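Local coordinates for Es1 family protein (Ehrlichia chaffeensis, PDB 3L3B) that is of unknown function but belongs to the DJ-1/PfpI family and, with its amidotransferase-like domain, is probably linked to isoprenoid biosynthesis, at residues B[41-46]-B[212-217]; B[57-62]-B[106-111]; B[68-73]-B[81-86]; B[146-151]-B[166-171]. One frame throughout, in Å; residues are numbered along the deposited sequence.

In the fold
The chain folds as the alpha/beta sandwich of the DJ-1/PfpI family, a largely parallel sheet between layers of helices. Contact 1 joins helix 41-53 to the loop after strand 209-212, beside Cys158, whose place is consistent with the reactive cysteine of DJ-1/PfpI relatives. Contact 2 reaches over strand 24-29 on the sheet; its centre is about 19 Å from that of contact 1. Contact 4 lies about 16 Å from contact 2, centre to centre, and touches it through Phe147, whose CE1 is 3.3 Å from Met110 O. Contact 3 is peripheral, about 20 Å between centres from contact 1, yet both reach the second subunit. Ala62 packs on Ile85 and Leu86, connecting contacts 2 and 3.

Contact 1 of 4, residues B[41-46]-B[212-217]; sequences IREAVL and CSAYMR
In the DJ-1/PfpI fold the start of helix 41-53 packs against the loop that follows strand 209-212, and here Arg42 and Glu43 reach across to Ala214 and Tyr215. Glu43 extends its chain beyond CG until OE2 lies 3.2 Å from Tyr215 N. The N-H points well at the oxygen, with 163° at the hydrogen, and meets it nearly along the C-O axis. The same oxygen comes 3.2 Å from Ala214 CB and sits at the edge of the Tyr215 ring, in its plane. The other carboxylate oxygen, OE1, accepts from Gly115 N, so both carboxylate oxygens are held, which fixes the rotation of the group. Glu43 also touches Cys158, and the bond to the loop therefore probably helps position the glutamate beside that cysteine.

Arg42 approaches from one helix position earlier. Its CG is anti to the carbonyl carbon (chi1 -62°), and the extended chain brings CD to 3.8 Å from Tyr215 CE2. The guanidinium is turned 71° from the ring plane. Its NH2 bonds to Ile92 O of the second subunit, while Arg94 of that subunit makes a cation-pi contact with Tyr215, which ties the loop to the dimer interface. At the far end of the ring, Arg42 NH1 donates to Tyr215 OH at 3.0 Å, the hydroxyl tilted slightly from the guanidinium plane.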
loop_
_atom_site.group_PDB
_atom_site.type_symbol
_atom_site.label_atom_id
_atom_site.label_comp_id
_atom_site.label_asym_id
_atom_site.label_seq_id
_atom_site.Cartn_x
_atom_site.Cartn_y
_atom_site.Cartn_z
ATOM N N ILE B 41 -0.432 5.630 0.628
ATOM C CA ILE B 41 -0.042 4.252 0.260
ATOM C C ILE B 41 -1.254 3.467 -0.221
ATOM O O ILE B 41 -1.132 2.731 -1.189
ATOM C CB ILE B 41 0.630 3.560 1.433
ATOM C CG1 ILE B 41 1.984 4.191 1.782
ATOM C CG2 ILE B 41 0.752 2.035 1.204
ATOM C CD1 ILE B 41 2.478 3.734 3.203
ATOM N N ARG B 42 -2.419 3.634 0.412
ATOM C CA ARG B 42 -3.589 2.880 -0.010
ATOM C C ARG B 42 -4.061 3.338 -1.377
ATOM O O ARG B 42 -4.323 2.513 -2.239
ATOM C CB ARG B 42 -4.703 2.959 1.019
ATOM C CG ARG B 42 -4.272 2.352 2.317
ATOM C CD ARG B 42 -5.039 2.964 3.443
ATOM N NE ARG B 42 -4.544 2.477 4.714
ATOM C CZ ARG B 42 -5.314 2.216 5.761
ATOM N NH1 ARG B 42 -6.621 2.413 5.708
ATOM N NH2 ARG B 42 -4.749 1.795 6.869
ATOM N N GLU B 43 -4.105 4.639 -1.585
ATOM C CA GLU B 43 -4.437 5.193 -2.899
ATOM C C GLU B 43 -3.495 4.708 -3.997
ATOM O O GLU B 43 -3.951 4.383 -5.139
ATOM C CB GLU B 43 -4.515 6.722 -2.891
ATOM C CG GLU B 43 -5.514 7.276 -1.901
ATOM C CD GLU B 43 -5.479 8.817 -1.785
ATOM O OE1 GLU B 43 -4.718 9.512 -2.534
ATOM O OE2 GLU B 43 -6.206 9.328 -0.899
ATOM N N ALA B 44 -2.205 4.662 -3.706
ATOM C CA ALA B 44 -1.255 4.186 -4.716
ATOM C C ALA B 44 -1.470 2.718 -4.993
ATOM O O ALA B 44 -1.497 2.332 -6.129
ATOM C CB ALA B 44 0.176 4.412 -4.314
ATOM N N VAL B 45 -1.595 1.887 -3.961
ATOM C CA VAL B 45 -1.789 0.466 -4.179
ATOM C C VAL B 45 -3.075 0.233 -4.973
ATOM O O VAL B 45 -3.075 -0.579 -5.901
ATOM C CB VAL B 45 -1.807 -0.341 -2.853
ATOM C CG1 VAL B 45 -2.327 -1.795 -3.064
ATOM C CG2 VAL B 45 -0.403 -0.334 -2.256
ATOM N N LEU B 46 -4.151 0.962 -4.636
ATOM C CA LEU B 46 -5.458 0.727 -5.267
ATOM C C LEU B 46 -5.478 1.200 -6.738
ATOM O O LEU B 46 -6.142 0.579 -7.599
ATOM C CB LEU B 46 -6.589 1.319 -4.420
ATOM C CG LEU B 46 -6.795 0.771 -3.008
ATOM C CD1 LEU B 46 -7.829 1.611 -2.257
ATOM C CD2 LEU B 46 -7.166 -0.696 -3.024
ATOM N N CYS B 212 -10.934 11.691 -8.062
ATOM C CA CYS B 212 -11.752 11.159 -7.009
ATOM C C CYS B 212 -11.208 11.588 -5.656
ATOM O O CYS B 212 -10.013 11.965 -5.532
ATOM C CB CYS B 212 -11.887 9.668 -7.182
ATOM S SG CYS B 212 -10.396 8.724 -6.927
ATOM N N SER B 213 -12.079 11.583 -4.647
ATOM C CA SER B 213 -11.791 12.254 -3.367
ATOM C C SER B 213 -11.064 11.395 -2.330
ATOM O O SER B 213 -10.274 11.944 -1.547
ATOM C CB SER B 213 -13.081 12.806 -2.752
ATOM O OG SER B 213 -13.993 11.760 -2.547
ATOM N N ALA B 214 -11.326 10.083 -2.298
ATOM C CA ALA B 214 -10.517 9.139 -1.483
ATOM C C ALA B 214 -10.349 9.677 -0.060
ATOM O O ALA B 214 -11.341 10.050 0.570
ATOM C CB ALA B 214 -9.148 8.872 -2.156
ATOM N N TYR B 215 -9.114 9.816 0.434
ATOM C CA TYR B 215 -8.951 10.139 1.848
ATOM C C TYR B 215 -9.028 11.644 2.180
ATOM O O TYR B 215 -8.640 12.033 3.284
ATOM C CB TYR B 215 -7.701 9.472 2.426
ATOM C CG TYR B 215 -7.882 8.019 2.819
ATOM C CD1 TYR B 215 -8.612 7.678 3.943
ATOM C CD2 TYR B 215 -7.295 6.983 2.078
ATOM C CE1 TYR B 215 -8.743 6.365 4.326
ATOM C CE2 TYR B 215 -7.476 5.666 2.431
ATOM C CZ TYR B 215 -8.158 5.365 3.560
ATOM O OH TYR B 215 -8.323 4.042 3.931
ATOM N N MET B 216 -9.594 12.489 1.294
ATOM C CA MET B 216 -10.050 13.839 1.715
ATOM C C MET B 216 -11.126 13.787 2.822
ATOM O O MET B 216 -11.375 14.795 3.504
ATOM C CB MET B 216 -10.629 14.652 0.541
ATOM C CG MET B 216 -9.590 15.142 -0.450
ATOM S SD MET B 216 -8.273 16.143 0.274
ATOM C CE MET B 216 -9.188 17.498 0.982
ATOM N N ARG B 217 -11.780 12.630 2.945
ATOM C CA ARG B 217 -12.708 12.322 4.031
ATOM C C ARG B 217 -12.218 11.097 4.800
ATOM O O ARG B 217 -11.491 10.225 4.261
ATOM C CB ARG B 217 -14.116 12.020 3.504
ATOM C CG ARG B 217 -14.818 13.192 2.786
ATOM C CD ARG B 217 -16.220 12.766 2.397
ATOM N NE ARG B 217 -16.972 13.735 1.582
ATOM C CZ ARG B 217 -17.023 13.747 0.249
ATOM N NH1 ARG B 217 -16.295 12.903 -0.496
ATOM N NH2 ARG B 217 -17.784 14.655 -0.363
#

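Contact 2 of 4, residues B[57-62]-B[106-111]; sequences NFKCFA and EEFDML
Phe61 and Phe108 form the tight centre of this contact, which spans one face of the central sheet of the alpha/beta sandwich. The two side chains come from opposite directions, and Phe108 CZ arrives at the edge of the Phe61 ring, in its plane, 3.5 Å from Phe61 CE2. Phe61 CZ is equally close to that carbon, so one ring corner points at the bond between two carbons of the other. The planes stand nearly perpendicular, at 87°, with centroids 5.6 Å apart, but the approach to Phe108 is oblique. Both aromatic residues are buried.

Lys59, two residues before Phe61 and on the same side of the strand, begins the looser part. Its CB lies 3.9 Å from Phe108 CE1, at the edge of that ring, and the chain runs on at about a right angle to the phenylalanine. Extended beyond CG, it carries the ammonium towards the exposed Glu107. Lys59 NZ stays 4.2 Å from Glu107 OE2, beyond a salt bridge, so the charges probably attract only weakly at this solvent-facing rim.

Strand 24-29 runs between strands 56-62 and 110-113, and the aromatic pair reaches over it. Ile100 and Ile103 pack on Phe61, and Phe108 rests on Phe147 of helix 138-149, whereas Phe58, whose ring leads away from the contact, and Met110 pack on Leu51 of helix 41-53.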
loop_
_atom_site.group_PDB
_atom_site.type_symbol
_atom_site.label_atom_id
_atom_site.label_comp_id
_atom_site.label_asym_id
_atom_site.label_seq_id
_atom_site.Cartn_x
_atom_site.Cartn_y
_atom_site.Cartn_z
ATOM N N ASN B 57 -0.526 -1.829 -18.205
ATOM C CA ASN B 57 0.793 -1.961 -17.586
ATOM C C ASN B 57 1.173 -0.586 -17.038
ATOM O O ASN B 57 0.681 0.460 -17.535
ATOM C CB ASN B 57 1.806 -2.465 -18.637
ATOM C CG ASN B 57 1.671 -4.007 -18.926
ATOM O OD1 ASN B 57 0.920 -4.724 -18.260
ATOM N ND2 ASN B 57 2.403 -4.492 -19.924
ATOM N N PHE B 58 2.030 -0.528 -16.039
ATOM C CA PHE B 58 2.406 0.781 -15.549
ATOM C C PHE B 58 3.841 0.881 -15.125
ATOM O O PHE B 58 4.525 -0.131 -14.892
ATOM C CB PHE B 58 1.493 1.201 -14.382
ATOM C CG PHE B 58 1.504 0.222 -13.212
ATOM C CD1 PHE B 58 2.491 0.265 -12.271
ATOM C CD2 PHE B 58 0.510 -0.720 -13.072
ATOM C CE1 PHE B 58 2.510 -0.649 -11.212
ATOM C CE2 PHE B 58 0.514 -1.613 -12.015
ATOM C CZ PHE B 58 1.526 -1.569 -11.100
ATOM N N LYS B 59 4.281 2.133 -15.003
ATOM C CA LYS B 59 5.626 2.471 -14.529
ATOM C C LYS B 59 5.548 3.634 -13.579
ATOM O O LYS B 59 4.901 4.660 -13.836
ATOM C CB LYS B 59 6.560 2.852 -15.693
ATOM C CG LYS B 59 7.299 1.716 -16.328
ATOM C CD LYS B 59 8.139 2.207 -17.512
ATOM C CE LYS B 59 9.009 1.136 -18.112
ATOM N NZ LYS B 59 10.022 1.784 -18.972
ATOM N N CYS B 60 6.279 3.500 -12.498
ATOM C CA CYS B 60 6.262 4.465 -11.458
ATOM C C CYS B 60 7.440 5.396 -11.648
ATOM O O CYS B 60 8.556 4.936 -11.936
ATOM C CB CYS B 60 6.346 3.811 -10.099
ATOM S SG CYS B 60 4.818 2.882 -9.556
ATOM N N PHE B 61 7.197 6.672 -11.348
ATOM C CA PHE B 61 8.191 7.732 -11.450
ATOM C C PHE B 61 8.148 8.596 -10.234
ATOM O O PHE B 61 7.110 8.780 -9.656
ATOM C CB PHE B 61 7.862 8.630 -12.655
ATOM C CG PHE B 61 7.970 7.941 -13.932
ATOM C CD1 PHE B 61 9.206 7.837 -14.568
ATOM C CD2 PHE B 61 6.844 7.370 -14.522
ATOM C CE1 PHE B 61 9.306 7.196 -15.777
ATOM C CE2 PHE B 61 6.946 6.694 -15.713
ATOM C CZ PHE B 61 8.191 6.604 -16.346
ATOM N N ALA B 62 9.292 9.117 -9.838
ATOM C CA ALA B 62 9.371 10.083 -8.766
ATOM C C ALA B 62 10.631 10.962 -8.944
ATOM O O ALA B 62 11.615 10.541 -9.552
ATOM C CB ALA B 62 9.445 9.385 -7.422
ATOM N N GLU B 106 5.555 9.816 -24.673
ATOM C CA GLU B 106 5.122 9.042 -25.844
ATOM C C GLU B 106 4.987 7.533 -25.559
ATOM O O GLU B 106 4.244 6.835 -26.242
ATOM C CB GLU B 106 6.074 9.277 -27.031
ATOM N N GLU B 107 5.663 7.020 -24.532
ATOM C CA GLU B 107 5.552 5.586 -24.188
ATOM C C GLU B 107 4.287 5.247 -23.414
ATOM O O GLU B 107 4.022 4.068 -23.180
ATOM C CB GLU B 107 6.791 5.097 -23.418
ATOM C CG GLU B 107 8.090 5.188 -24.234
ATOM C CD GLU B 107 9.353 4.758 -23.458
ATOM O OE1 GLU B 107 10.460 5.004 -23.981
ATOM O OE2 GLU B 107 9.244 4.191 -22.346
ATOM N N PHE B 108 3.529 6.264 -22.998
ATOM C CA PHE B 108 2.327 6.078 -22.192
ATOM C C PHE B 108 1.076 6.637 -22.867
ATOM O O PHE B 108 1.162 7.540 -23.684
ATOM C CB PHE B 108 2.503 6.714 -20.788
ATOM C CG PHE B 108 3.701 6.226 -20.057
ATOM C CD1 PHE B 108 3.666 5.028 -19.394
ATOM C CD2 PHE B 108 4.889 6.943 -20.092
ATOM C CE1 PHE B 108 4.786 4.549 -18.726
ATOM C CE2 PHE B 108 6.008 6.486 -19.475
ATOM C CZ PHE B 108 5.968 5.270 -18.771
ATOM N N ASP B 109 -0.070 6.076 -22.477
ATOM C CA ASP B 109 -1.397 6.546 -22.860
ATOM C C ASP B 109 -2.072 7.488 -21.851
ATOM O O ASP B 109 -2.998 8.222 -22.218
ATOM C CB ASP B 109 -2.316 5.341 -23.022
ATOM C CG ASP B 109 -1.790 4.367 -23.999
ATOM O OD1 ASP B 109 -1.858 4.648 -25.192
ATOM O OD2 ASP B 109 -1.287 3.329 -23.579
ATOM N N MET B 110 -1.623 7.448 -20.591
ATOM C CA MET B 110 -2.267 8.149 -19.492
ATOM C C MET B 110 -1.288 8.288 -18.306
ATOM O O MET B 110 -0.245 7.640 -18.282
ATOM C CB MET B 110 -3.529 7.394 -19.040
ATOM C CG MET B 110 -3.298 5.906 -18.546
ATOM S SD MET B 110 -4.815 5.021 -17.973
ATOM C CE MET B 110 -4.835 5.491 -16.255
ATOM N N LEU B 111 -1.697 9.086 -17.323
ATOM C CA LEU B 111 -0.957 9.397 -16.122
ATOM C C LEU B 111 -1.922 9.329 -14.973
ATOM O O LEU B 111 -3.040 9.812 -15.088
ATOM C CB LEU B 111 -0.394 10.822 -16.228
ATOM C CG LEU B 111 0.281 11.399 -14.995
ATOM C CD1 LEU B 111 1.550 10.552 -14.689
ATOM C CD2 LEU B 111 0.598 12.840 -15.145
#

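Contact 3 of 4, residues B[68-73]-B[81-86]; sequences KQVVDH and EVRNIL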
loop_
_atom_site.group_PDB
_atom_site.type_symbol
_atom_site.label_atom_id
_atom_site.label_comp_id
_atom_site.label_asym_id
_atom_site.label_seq_id
_atom_site.Cartn_x
_atom_site.Cartn_y
_atom_site.Cartn_z
ATOM N N LYS B 68 10.222 17.304 1.638
ATOM C CA LYS B 68 10.226 18.560 2.457
ATOM C C LYS B 68 10.285 18.226 3.956
ATOM O O LYS B 68 10.975 18.886 4.711
ATOM C CB LYS B 68 9.004 19.478 2.135
ATOM N N GLN B 69 9.566 17.205 4.388
ATOM C CA GLN B 69 9.610 16.732 5.795
ATOM C C GLN B 69 9.664 15.199 5.844
ATOM O O GLN B 69 9.267 14.528 4.894
ATOM C CB GLN B 69 8.312 17.095 6.551
ATOM C CG GLN B 69 8.019 18.565 6.738
ATOM C CD GLN B 69 6.668 18.779 7.415
ATOM O OE1 GLN B 69 5.660 18.163 7.047
ATOM N NE2 GLN B 69 6.641 19.680 8.386
ATOM N N VAL B 70 10.100 14.664 6.979
ATOM C CA VAL B 70 9.818 13.283 7.323
ATOM C C VAL B 70 8.901 13.307 8.529
ATOM O O VAL B 70 9.142 14.037 9.471
ATOM C CB VAL B 70 11.143 12.495 7.645
ATOM C CG1 VAL B 70 10.844 11.099 8.207
ATOM C CG2 VAL B 70 11.997 12.444 6.359
ATOM N N VAL B 71 7.844 12.516 8.506
ATOM C CA VAL B 71 6.931 12.479 9.620
ATOM C C VAL B 71 6.830 11.054 10.228
ATOM O O VAL B 71 6.675 10.039 9.504
ATOM C CB VAL B 71 5.536 12.955 9.148
ATOM C CG1 VAL B 71 4.461 12.582 10.139
ATOM C CG2 VAL B 71 5.515 14.464 8.816
ATOM N N ASP B 72 6.942 11.005 11.555
ATOM C CA ASP B 72 6.616 9.843 12.338
ATOM C C ASP B 72 5.083 9.688 12.313
ATOM O O ASP B 72 4.369 10.478 12.898
ATOM C CB ASP B 72 7.211 10.033 13.759
ATOM C CG ASP B 72 6.847 8.944 14.718
ATOM O OD1 ASP B 72 5.790 8.269 14.520
ATOM O OD2 ASP B 72 7.616 8.764 15.687
ATOM N N HIS B 73 4.588 8.678 11.624
ATOM C CA HIS B 73 3.138 8.539 11.427
ATOM C C HIS B 73 2.388 7.958 12.662
ATOM O O HIS B 73 1.159 7.905 12.691
ATOM C CB HIS B 73 2.829 7.640 10.200
ATOM C CG HIS B 73 3.070 8.298 8.884
ATOM N ND1 HIS B 73 4.301 8.825 8.534
ATOM C CD2 HIS B 73 2.221 8.616 7.881
ATOM C CE1 HIS B 73 4.209 9.346 7.326
ATOM N NE2 HIS B 73 2.960 9.231 6.902
ATOM N N GLU B 81 14.985 13.991 10.545
ATOM C CA GLU B 81 15.564 12.912 9.750
ATOM C C GLU B 81 15.270 13.295 8.275
ATOM O O GLU B 81 14.332 14.077 8.031
ATOM C CB GLU B 81 14.919 11.546 10.150
ATOM C CG GLU B 81 14.509 10.678 9.013
ATOM C CD GLU B 81 14.102 9.240 9.381
ATOM O OE1 GLU B 81 14.271 8.392 8.482
ATOM O OE2 GLU B 81 13.624 8.955 10.519
ATOM N N VAL B 82 16.099 12.860 7.319
ATOM C CA VAL B 82 15.905 13.238 5.890
ATOM C C VAL B 82 15.696 11.977 5.043
ATOM O O VAL B 82 16.371 10.967 5.248
ATOM C CB VAL B 82 17.044 14.116 5.277
ATOM C CG1 VAL B 82 17.089 13.920 3.759
ATOM C CG2 VAL B 82 16.797 15.640 5.538
ATOM N N ARG B 83 14.719 12.031 4.144
ATOM C CA ARG B 83 14.422 10.931 3.204
ATOM C C ARG B 83 14.269 11.432 1.785
ATOM O O ARG B 83 13.767 12.507 1.547
ATOM C CB ARG B 83 13.165 10.153 3.614
ATOM C CG ARG B 83 13.362 9.437 4.944
ATOM C CD ARG B 83 12.164 8.550 5.313
ATOM N NE ARG B 83 12.390 7.995 6.656
ATOM C CZ ARG B 83 11.652 7.073 7.248
ATOM N NH1 ARG B 83 10.580 6.553 6.674
ATOM N NH2 ARG B 83 11.976 6.678 8.464
ATOM N N ASN B 84 14.762 10.635 0.852
ATOM C CA ASN B 84 14.692 10.895 -0.562
ATOM C C ASN B 84 13.388 10.321 -1.132
ATOM O O ASN B 84 13.045 9.135 -0.920
ATOM C CB ASN B 84 15.966 10.343 -1.228
ATOM C CG ASN B 84 15.960 10.472 -2.717
ATOM O OD1 ASN B 84 15.122 9.859 -3.394
ATOM N ND2 ASN B 84 16.900 11.295 -3.267
ATOM N N ILE B 85 12.647 11.191 -1.818
ATOM C CA ILE B 85 11.377 10.877 -2.423
ATOM C C ILE B 85 11.424 9.655 -3.321
ATOM O O ILE B 85 10.557 8.792 -3.235
ATOM C CB ILE B 85 10.821 12.067 -3.226
ATOM C CG1 ILE B 85 10.482 13.275 -2.345
ATOM C CG2 ILE B 85 9.632 11.651 -4.042
ATOM C CD1 ILE B 85 10.175 14.553 -3.234
ATOM N N LEU B 86 12.472 9.546 -4.121
ATOM C CA LEU B 86 12.596 8.427 -5.066
ATOM C C LEU B 86 12.936 7.107 -4.351
ATOM O O LEU B 86 12.330 6.077 -4.633
ATOM C CB LEU B 86 13.649 8.761 -6.142
ATOM C CG LEU B 86 14.014 7.739 -7.221
ATOM C CD1 LEU B 86 12.772 7.345 -7.995
ATOM C CD2 LEU B 86 15.077 8.307 -8.198
#
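In the beta hairpin of strands 70-72 and 77-79, Val70 packs on Glu81 and Arg83, in the segment that leads into helix 85-92. Its two methyl groups divide the work. CG1, anti to the backbone N (chi1 172°), lies over one face of the Arg83 guanidinium, 3.8 Å from Arg83 NE, and also touches Glu81 CG. CG2 meets the backbone at Glu81 O, 3.3 Å away, and also the arginine chain, 3.6 Å from Arg83 CG. Val70 thus crosses the extended arginine chain at about a right angle, and the glutamate obliquely.

A salt bridge fixes the rotation of the guanidinium that Val70 packs on. Arg83 turns its side edge, NE and NH2, to Glu81, and both nitrogens share one oxygen, which lies in the guanidinium plane. The carboxylate itself is tipped, since both N-H groups meet that oxygen from the same face of its plane. Arg83 NH2 has a second partner in Glu88 of the second subunit, whose Arg91 packs on Val70, so the hairpin contributes to the dimer interface. Of the two bonds to Glu81 OE1, that from Arg83 NE is the shorter, at 2.7 Å, against 2.9 Å from Arg83 NH2.

Contact 4 of 4, residues B[146-151]-B[166-171]; sequences EFYNAK and ALLKDI
The hydroxyl of Tyr148, whose ring packs on Leu168 and Ile171, bonds to OD1 of Asn207 and weakly accepts from a water 3.4 Å from Tyr148 OH. That water also lies beside Ile171 O, at a separation so short that the bridge is doubtful. The rest of the contact is apolar and joins the last turn of helix 138-149 in the alpha/beta sandwich to Leu168 and to the loop residue Ile171.

Tyr148 turns its ring toward Leu168 and Ile171 with CG anti to the backbone N (chi1 180°). Leu168 covers one face of the ring: CD1 sits over it, 4.0 Å from Tyr148 CD1, while CD2 comes to 3.7 Å from Tyr148 CG. Ile171 comes in obliquely, its CD1 3.8 Å from both Tyr148 CD2 and Tyr148 CE2, and the two side chains slide past each other in opposite directions. The same methyl carbon brushes Asn149, 3.9 Å from Asn149 ND2, at the exposed rim.

Helix 138-149 closes in a Schellman motif, with Lys151 at positive phi, its N bonded to Tyr148 O, and Lys152 N bonded to Phe147 O. From here the chain enters strand 154-157, whose Ile154 packs on Phe147 and Tyr148, and returns as helix 160-168. Leu167 of that helix rests on Phe140 and Val144 of helix 138-149, and Arg145 NE bonds to Leu167 O, so the two helices lie side by side.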
loop_
_atom_site.group_PDB
_atom_site.type_symbol
_atom_site.label_atom_id
_atom_site.label_comp_id
_atom_site.label_asym_id
_atom_site.label_seq_id
_atom_site.Cartn_x
_atom_site.Cartn_y
_atom_site.Cartn_z
ATOM N N GLU B 146 3.164 17.843 -20.218
ATOM C CA GLU B 146 3.436 17.053 -21.419
ATOM C C GLU B 146 2.310 16.077 -21.694
ATOM O O GLU B 146 1.895 15.911 -22.835
ATOM C CB GLU B 146 4.781 16.322 -21.371
ATOM C CG GLU B 146 5.959 17.188 -21.745
ATOM C CD GLU B 146 7.227 16.384 -21.910
ATOM O OE1 GLU B 146 7.432 15.824 -23.000
ATOM O OE2 GLU B 146 8.007 16.294 -20.939
ATOM N N PHE B 147 1.801 15.449 -20.647
ATOM C CA PHE B 147 0.634 14.562 -20.786
ATOM C C PHE B 147 -0.561 15.403 -21.244
ATOM O O PHE B 147 -1.257 15.025 -22.184
ATOM C CB PHE B 147 0.293 13.850 -19.483
ATOM C CG PHE B 147 1.049 12.545 -19.285
ATOM C CD1 PHE B 147 0.591 11.365 -19.880
ATOM C CD2 PHE B 147 2.224 12.525 -18.595
ATOM C CE1 PHE B 147 1.286 10.163 -19.737
ATOM C CE2 PHE B 147 2.928 11.336 -18.455
ATOM C CZ PHE B 147 2.438 10.151 -19.027
ATOM N N TYR B 148 -0.779 16.540 -20.610
ATOM C CA TYR B 148 -1.938 17.384 -20.975
ATOM C C TYR B 148 -1.833 17.886 -22.394
ATOM O O TYR B 148 -2.803 17.811 -23.177
ATOM C CB TYR B 148 -2.102 18.565 -20.022
ATOM C CG TYR B 148 -3.270 19.421 -20.395
ATOM C CD1 TYR B 148 -4.559 19.003 -20.136
ATOM C CD2 TYR B 148 -3.083 20.631 -21.054
ATOM C CE1 TYR B 148 -5.640 19.782 -20.517
ATOM C CE2 TYR B 148 -4.169 21.432 -21.439
ATOM C CZ TYR B 148 -5.435 20.991 -21.153
ATOM O OH TYR B 148 -6.517 21.733 -21.554
ATOM N N ASN B 149 -0.661 18.378 -22.777
ATOM C CA ASN B 149 -0.530 18.887 -24.160
ATOM C C ASN B 149 -0.586 17.777 -25.231
ATOM O O ASN B 149 -0.954 18.043 -26.341
ATOM C CB ASN B 149 0.728 19.744 -24.305
ATOM C CG ASN B 149 0.615 21.062 -23.555
ATOM O OD1 ASN B 149 1.583 21.517 -22.944
ATOM N ND2 ASN B 149 -0.585 21.661 -23.561
ATOM N N ALA B 150 -0.226 16.538 -24.881
ATOM C CA ALA B 150 -0.410 15.387 -25.764
ATOM C C ALA B 150 -1.828 14.767 -25.697
ATOM O O ALA B 150 -2.031 13.714 -26.275
ATOM C CB ALA B 150 0.652 14.298 -25.458
ATOM N N LYS B 151 -2.792 15.388 -25.009
ATOM C CA LYS B 151 -4.209 14.929 -25.008
ATOM C C LYS B 151 -4.386 13.534 -24.405
ATOM O O LYS B 151 -5.222 12.736 -24.842
ATOM C CB LYS B 151 -4.862 15.041 -26.430
ATOM N N ALA B 166 -3.930 23.786 -10.399
ATOM C CA ALA B 166 -2.983 24.891 -10.257
ATOM C C ALA B 166 -1.923 24.879 -11.373
ATOM O O ALA B 166 -1.651 25.882 -12.020
ATOM C CB ALA B 166 -2.300 24.824 -8.853
ATOM N N LEU B 167 -1.342 23.727 -11.626
ATOM C CA LEU B 167 -0.316 23.657 -12.617
ATOM C C LEU B 167 -0.865 23.880 -14.049
ATOM O O LEU B 167 -0.093 24.277 -14.914
ATOM C CB LEU B 167 0.493 22.360 -12.495
ATOM C CG LEU B 167 -0.059 21.025 -12.999
ATOM C CD1 LEU B 167 0.220 20.821 -14.505
ATOM C CD2 LEU B 167 0.517 19.783 -12.209
ATOM N N LEU B 168 -2.149 23.608 -14.287
ATOM C CA LEU B 168 -2.779 23.868 -15.612
ATOM C C LEU B 168 -3.451 25.269 -15.780
ATOM O O LEU B 168 -3.872 25.642 -16.881
ATOM C CB LEU B 168 -3.761 22.767 -15.934
ATOM C CG LEU B 168 -3.166 21.386 -16.189
ATOM C CD1 LEU B 168 -4.276 20.324 -16.322
ATOM C CD2 LEU B 168 -2.180 21.387 -17.404
ATOM N N LYS B 169 -3.537 26.037 -14.707
ATOM C CA LYS B 169 -4.433 27.198 -14.654
ATOM C C LYS B 169 -4.161 28.292 -15.678
ATOM O O LYS B 169 -5.072 29.026 -16.031
ATOM C CB LYS B 169 -4.417 27.824 -13.259
ATOM C CG LYS B 169 -3.243 28.737 -13.013
ATOM C CD LYS B 169 -3.035 28.963 -11.513
ATOM C CE LYS B 169 -3.546 30.330 -11.045
ATOM N NZ LYS B 169 -2.839 30.653 -9.736
ATOM N N ASP B 170 -2.917 28.414 -16.124
ATOM C CA ASP B 170 -2.587 29.419 -17.133
ATOM C C ASP B 170 -3.008 29.026 -18.532
ATOM O O ASP B 170 -3.121 29.867 -19.367
ATOM C CB ASP B 170 -1.096 29.727 -17.136
ATOM C CG ASP B 170 -0.622 30.280 -15.795
ATOM O OD1 ASP B 170 -1.329 31.161 -15.200
ATOM O OD2 ASP B 170 0.451 29.830 -15.354
ATOM N N ILE B 171 -3.238 27.745 -18.774
ATOM C CA ILE B 171 -3.626 27.280 -20.093
ATOM C C ILE B 171 -4.995 26.584 -20.130
ATOM O O ILE B 171 -5.516 26.344 -21.201
ATOM C CB ILE B 171 -2.529 26.348 -20.712
ATOM C CG1 ILE B 171 -2.373 25.065 -19.900
ATOM C CG2 ILE B 171 -1.170 27.132 -20.877
ATOM C CD1 ILE B 171 -1.447 24.001 -20.545
HETATM O O HOH W 1 -6.331 24.762 -22.975
#